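401aa long hypothetical glucose-1-phosphate thymidylyltransferase (Sulfolobus tokodaii, PDB 2GGO) probably activates sugar 1-phosphates as nucleoside diphosphate sugars, acting as a bifunctional enzyme in the synthesis of UDP-N-acetylglucosamine and UDP-N-acetylgalactosamine. Local coordinates at residues A[315-329]-A[357-371]. Residues are numbered along the deposited sequence; the frame is centred on the assembly and turned at random.
Sequences SVIAEDVNFGAGTLI and AFIGGHVRTGINVTI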
loop_
_atom_site.group_PDB
_atom_site.type_symbol
_atom_site.label_atom_id
_atom_site.label_comp_id
_atom_site.label_asym_id
_atom_site.label_seq_id
_atom_site.Cartn_x
_atom_site.Cartn_y
_atom_site.Cartn_z
ATOM N N SER A 315 -1.932 4.023 13.672
ATOM C CA SER A 315 -0.806 3.132 13.435
ATOM C C SER A 315 -1.046 2.059 12.407
ATOM O O SER A 315 -2.188 1.821 12.015
ATOM C CB SER A 315 -0.449 2.467 14.746
ATOM O OG SER A 315 -0.441 3.493 15.794
ATOM N N VAL A 316 0.036 1.432 11.979
ATOM C CA VAL A 316 -0.090 0.260 11.086
ATOM C C VAL A 316 0.609 -0.899 11.738
ATOM O O VAL A 316 1.819 -0.832 11.977
ATOM C CB VAL A 316 0.567 0.439 9.717
ATOM C CG1 VAL A 316 0.429 -0.892 8.928
ATOM C CG2 VAL A 316 -0.135 1.547 8.904
ATOM N N ILE A 317 -0.123 -1.963 12.031
ATOM C CA ILE A 317 0.521 -3.074 12.740
ATOM C C ILE A 317 0.434 -4.339 11.900
ATOM O O ILE A 317 -0.629 -4.724 11.464
ATOM C CB ILE A 317 -0.156 -3.307 14.090
ATOM C CG1 ILE A 317 0.069 -2.154 15.046
ATOM C CG2 ILE A 317 0.298 -4.559 14.797
ATOM C CD1 ILE A 317 -0.906 -2.392 16.250
ATOM N N ALA A 318 1.563 -4.996 11.683
ATOM C CA ALA A 318 1.598 -5.998 10.657
ATOM C C ALA A 318 1.064 -7.324 11.181
ATOM O O ALA A 318 0.225 -7.290 12.130
ATOM C CB ALA A 318 2.948 -6.078 10.035
ATOM N N GLU A 319 1.433 -8.464 10.600
ATOM C CA GLU A 319 0.786 -9.724 10.970
ATOM C C GLU A 319 1.431 -10.425 12.122
ATOM O O GLU A 319 2.609 -10.286 12.347
ATOM C CB GLU A 319 0.706 -10.700 9.751
ATOM C CG GLU A 319 2.086 -11.358 9.240
ATOM C CD GLU A 319 2.996 -10.414 8.502
ATOM O OE1 GLU A 319 2.596 -9.283 8.274
ATOM O OE2 GLU A 319 4.144 -10.778 8.140
ATOM N N ASP A 320 0.640 -11.181 12.849
ATOM C CA ASP A 320 1.058 -11.962 14.020
ATOM C C ASP A 320 1.870 -11.175 15.050
ATOM O O ASP A 320 2.871 -11.652 15.553
ATOM C CB ASP A 320 1.713 -13.271 13.571
ATOM C CG ASP A 320 0.780 -14.125 12.667
ATOM O OD1 ASP A 320 -0.432 -14.293 13.025
ATOM O OD2 ASP A 320 1.237 -14.656 11.589
ATOM N N VAL A 321 1.420 -9.953 15.368
ATOM C CA VAL A 321 2.032 -9.130 16.395
ATOM C C VAL A 321 1.298 -9.417 17.669
ATOM O O VAL A 321 0.108 -9.756 17.616
ATOM C CB VAL A 321 2.013 -7.624 16.029
ATOM C CG1 VAL A 321 2.753 -6.693 17.197
ATOM C CG2 VAL A 321 2.857 -7.422 14.732
ATOM N N ASN A 322 1.998 -9.414 18.804
ATOM C CA ASN A 322 1.293 -9.504 20.098
ATOM C C ASN A 322 1.678 -8.342 20.933
ATOM O O ASN A 322 2.802 -8.175 21.099
ATOM C CB ASN A 322 1.632 -10.802 20.903
ATOM C CG ASN A 322 1.270 -12.096 20.114
ATOM O OD1 ASN A 322 0.108 -12.448 19.945
ATOM N ND2 ASN A 322 2.292 -12.753 19.557
ATOM N N PHE A 323 0.710 -7.629 21.514
ATOM C CA PHE A 323 1.042 -6.590 22.465
ATOM C C PHE A 323 1.055 -7.114 23.817
ATOM O O PHE A 323 0.025 -7.577 24.294
ATOM C CB PHE A 323 0.103 -5.320 22.401
ATOM C CG PHE A 323 0.616 -4.329 21.390
ATOM C CD1 PHE A 323 1.609 -4.742 20.514
ATOM C CD2 PHE A 323 0.175 -3.027 21.317
ATOM C CE1 PHE A 323 2.157 -3.823 19.567
ATOM C CE2 PHE A 323 0.674 -2.136 20.389
ATOM C CZ PHE A 323 1.647 -2.562 19.495
ATOM N N GLY A 324 2.170 -6.977 24.507
ATOM C CA GLY A 324 1.989 -7.111 25.982
ATOM C C GLY A 324 1.091 -6.088 26.651
ATOM O O GLY A 324 1.048 -4.876 26.255
ATOM N N ALA A 325 0.431 -6.529 27.719
ATOM C CA ALA A 325 -0.380 -5.673 28.630
ATOM C C ALA A 325 0.315 -4.427 28.839
ATOM O O ALA A 325 1.583 -4.389 29.041
ATOM C CB ALA A 325 -0.749 -6.340 29.973
ATOM N N GLY A 326 -0.402 -3.386 28.563
ATOM C CA GLY A 326 0.100 -2.029 28.817
ATOM C C GLY A 326 0.956 -1.406 27.764
ATOM O O GLY A 326 1.470 -0.398 28.069
ATOM N N THR A 327 1.112 -1.976 26.528
ATOM C CA THR A 327 1.961 -1.229 25.545
ATOM C C THR A 327 1.107 -0.078 25.070
ATOM O O THR A 327 -0.044 -0.376 24.730
ATOM C CB THR A 327 2.122 -2.192 24.466
ATOM O OG1 THR A 327 2.614 -3.432 24.992
ATOM C CG2 THR A 327 2.789 -1.656 23.171
ATOM N N LEU A 328 1.630 1.095 24.722
ATOM C CA LEU A 328 0.852 2.286 24.462
ATOM C C LEU A 328 1.694 2.859 23.359
ATOM O O LEU A 328 2.880 2.777 23.389
ATOM C CB LEU A 328 0.867 3.359 25.549
ATOM C CG LEU A 328 0.528 2.790 26.897
ATOM C CD1 LEU A 328 0.514 3.661 27.939
ATOM C CD2 LEU A 328 -1.027 2.671 26.551
ATOM N N ILE A 329 1.049 3.244 22.289
ATOM C CA ILE A 329 1.640 4.031 21.240
ATOM C C ILE A 329 1.273 5.484 21.374
ATOM O O ILE A 329 0.119 5.851 21.573
ATOM C CB ILE A 329 1.195 3.504 19.821
ATOM C CG1 ILE A 329 1.506 2.003 19.728
ATOM C CG2 ILE A 329 1.925 4.394 18.719
ATOM C CD1 ILE A 329 1.201 1.394 18.422
ATOM N N ALA A 357 2.732 4.473 15.179
ATOM C CA ALA A 357 3.853 3.622 14.902
ATOM C C ALA A 357 3.672 2.662 13.737
ATOM O O ALA A 357 2.567 2.353 13.381
ATOM C CB ALA A 357 4.279 2.890 16.215
ATOM N N PHE A 358 4.794 2.182 13.170
ATOM C CA PHE A 358 4.785 1.129 12.147
ATOM C C PHE A 358 5.500 -0.155 12.628
ATOM O O PHE A 358 6.706 -0.176 12.814
ATOM C CB PHE A 358 5.416 1.696 10.888
ATOM C CG PHE A 358 4.774 2.974 10.444
ATOM C CD1 PHE A 358 3.521 2.958 9.899
ATOM C CD2 PHE A 358 5.408 4.202 10.592
ATOM C CE1 PHE A 358 2.892 4.108 9.491
ATOM C CE2 PHE A 358 4.785 5.346 10.152
ATOM C CZ PHE A 358 3.520 5.293 9.594
ATOM N N ILE A 359 4.689 -1.187 12.858
ATOM C CA ILE A 359 5.131 -2.423 13.532
ATOM C C ILE A 359 5.194 -3.631 12.564
ATOM O O ILE A 359 4.151 -4.060 12.029
ATOM C CB ILE A 359 4.175 -2.768 14.655
ATOM C CG1 ILE A 359 3.826 -1.548 15.542
ATOM C CG2 ILE A 359 4.652 -4.013 15.441
ATOM C CD1 ILE A 359 4.876 -1.006 16.550
ATOM N N GLY A 360 6.381 -4.224 12.417
ATOM C CA GLY A 360 6.588 -5.378 11.582
ATOM C C GLY A 360 5.884 -6.624 12.067
ATOM O O GLY A 360 5.496 -6.707 13.228
ATOM N N GLY A 361 5.687 -7.586 11.161
ATOM C CA GLY A 361 5.182 -8.866 11.511
ATOM C C GLY A 361 5.906 -9.590 12.613
ATOM O O GLY A 361 7.147 -9.538 12.715
ATOM N N HIS A 362 5.138 -10.274 13.439
ATOM C CA HIS A 362 5.702 -11.225 14.438
ATOM C C HIS A 362 6.494 -10.545 15.527
ATOM O O HIS A 362 7.287 -11.165 16.225
ATOM C CB HIS A 362 6.619 -12.280 13.800
ATOM C CG HIS A 362 5.953 -13.086 12.725
ATOM N ND1 HIS A 362 5.175 -14.196 13.005
ATOM C CD2 HIS A 362 5.967 -12.961 11.373
ATOM C CE1 HIS A 362 4.748 -14.719 11.863
ATOM N NE2 HIS A 362 5.145 -13.936 10.871
ATOM N N VAL A 363 6.306 -9.250 15.651
ATOM C CA VAL A 363 6.673 -8.527 16.842
ATOM C C VAL A 363 5.965 -8.907 18.135
ATOM O O VAL A 363 4.732 -9.174 18.196
ATOM C CB VAL A 363 6.679 -6.964 16.547
ATOM C CG1 VAL A 363 6.700 -6.119 17.857
ATOM C CG2 VAL A 363 7.789 -6.613 15.753
ATOM N N ARG A 364 6.713 -8.883 19.248
ATOM C CA ARG A 364 6.091 -9.155 20.572
ATOM C C ARG A 364 6.544 -8.020 21.476
ATOM O O ARG A 364 7.702 -7.782 21.551
ATOM C CB ARG A 364 6.487 -10.551 21.142
ATOM C CG ARG A 364 5.793 -10.786 22.547
ATOM C CD ARG A 364 5.827 -12.250 23.159
ATOM N NE ARG A 364 4.893 -13.220 22.531
ATOM C CZ ARG A 364 3.580 -13.389 22.819
ATOM N NH1 ARG A 364 2.943 -12.612 23.727
ATOM N NH2 ARG A 364 2.891 -14.347 22.169
ATOM N N THR A 365 5.648 -7.240 22.086
ATOM C CA THR A 365 6.236 -6.202 22.966
ATOM C C THR A 365 6.050 -6.728 24.375
ATOM O O THR A 365 5.086 -7.414 24.635
ATOM C CB THR A 365 5.527 -4.911 22.865
ATOM O OG1 THR A 365 4.158 -5.203 23.270
ATOM C CG2 THR A 365 5.390 -4.526 21.465
ATOM N N GLY A 366 6.986 -6.503 25.297
ATOM C CA GLY A 366 6.704 -6.756 26.684
ATOM C C GLY A 366 5.603 -5.941 27.309
ATOM O O GLY A 366 5.169 -5.004 26.633
ATOM N N ILE A 367 5.046 -6.332 28.468
ATOM C CA ILE A 367 4.163 -5.342 29.235
ATOM C C ILE A 367 4.686 -3.936 29.376
ATOM O O ILE A 367 5.905 -3.726 29.579
ATOM C CB ILE A 367 3.743 -5.796 30.626
ATOM C CG1 ILE A 367 5.085 -6.060 31.408
ATOM C CG2 ILE A 367 3.119 -7.081 30.492
ATOM C CD1 ILE A 367 4.951 -6.405 33.025
ATOM N N ASN A 368 3.770 -2.971 29.348
ATOM C CA ASN A 368 4.067 -1.587 29.738
ATOM C C ASN A 368 5.113 -0.972 28.898
ATOM O O ASN A 368 5.889 -0.155 29.370
ATOM C CB ASN A 368 4.608 -1.600 31.165
ATOM C CG ASN A 368 4.119 -0.486 31.941
ATOM O OD1 ASN A 368 3.270 0.297 31.489
ATOM N ND2 ASN A 368 4.558 -0.413 33.212
ATOM N N VAL A 369 5.202 -1.463 27.686
ATOM C CA VAL A 369 6.007 -0.861 26.638
ATOM C C VAL A 369 5.336 0.476 26.120
ATOM O O VAL A 369 4.057 0.617 25.921
ATOM C CB VAL A 369 6.440 -1.959 25.619
ATOM C CG1 VAL A 369 6.521 -1.411 24.247
ATOM C CG2 VAL A 369 8.069 -2.495 25.909
ATOM N N THR A 370 6.205 1.471 25.955
ATOM C CA THR A 370 6.002 2.837 25.503
ATOM C C THR A 370 6.727 3.011 24.137
ATOM O O THR A 370 7.948 2.928 24.043
ATOM C CB THR A 370 6.708 3.789 26.534
ATOM O OG1 THR A 370 6.214 3.585 27.856
ATOM C CG2 THR A 370 6.534 5.235 26.218
ATOM N N ILE A 371 5.946 3.202 23.079
ATOM C CA ILE A 371 6.402 3.535 21.693
ATOM C C ILE A 371 6.187 4.999 21.235
ATOM O O ILE A 371 5.095 5.480 21.210
ATOM C CB ILE A 371 5.635 2.575 20.744
ATOM C CG1 ILE A 371 5.874 1.149 21.283
ATOM C CG2 ILE A 371 6.098 2.825 19.223
ATOM C CD1 ILE A 371 5.301 0.017 20.546
HETATM O O HOH W 1 4.822 -13.761 8.188
HETATM O O HOH W 2 4.071 -12.141 17.965
HETATM O O HOH W 3 0.303 1.108 30.282
#
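I359 of one coil meets I317 and V321 of the coil stacked on it in the left-handed parallel beta-helix of the hexapeptide-repeat domain. I317 and I359 lie side by side inside the prism, CG1 to CG1 3.8 Å. A chi1 of -46° sets I359 CG1 opposite the carbonyl carbon and turns CG2 to V321 CG1, 3.7 Å away; such branched side chains fill the interior while suiting extended backbone. I329 CG2 packs on A357 CB, a small methyl that leaves room for the isoleucine. Backbone hydrogen bonds between parallel strands join the coils, among them I359 N to V316 O, 3.0 Å and almost straight at 176°. On the outward face, buried against helix 212-225, V316 CB abuts the edge of the F358 ring, which also packs on W213, joining the beta-helix to the nucleotidyltransferase part. N322 lays its flat amide over one face of the R364 guanidinium, planes 13° apart, without a hydrogen bond. At the G360-V363 turn, water 1 links H362 NE2 to E319 OE2, whose carboxylate is held by T20 and R21. At the G324-T327 turn, glycine suits 324, where G366 and I367 leave no room for a CB, and the two-way hydroxyl of T365 accepts from G324 N while OG1 donates to T327 OG1 at 2.9 Å.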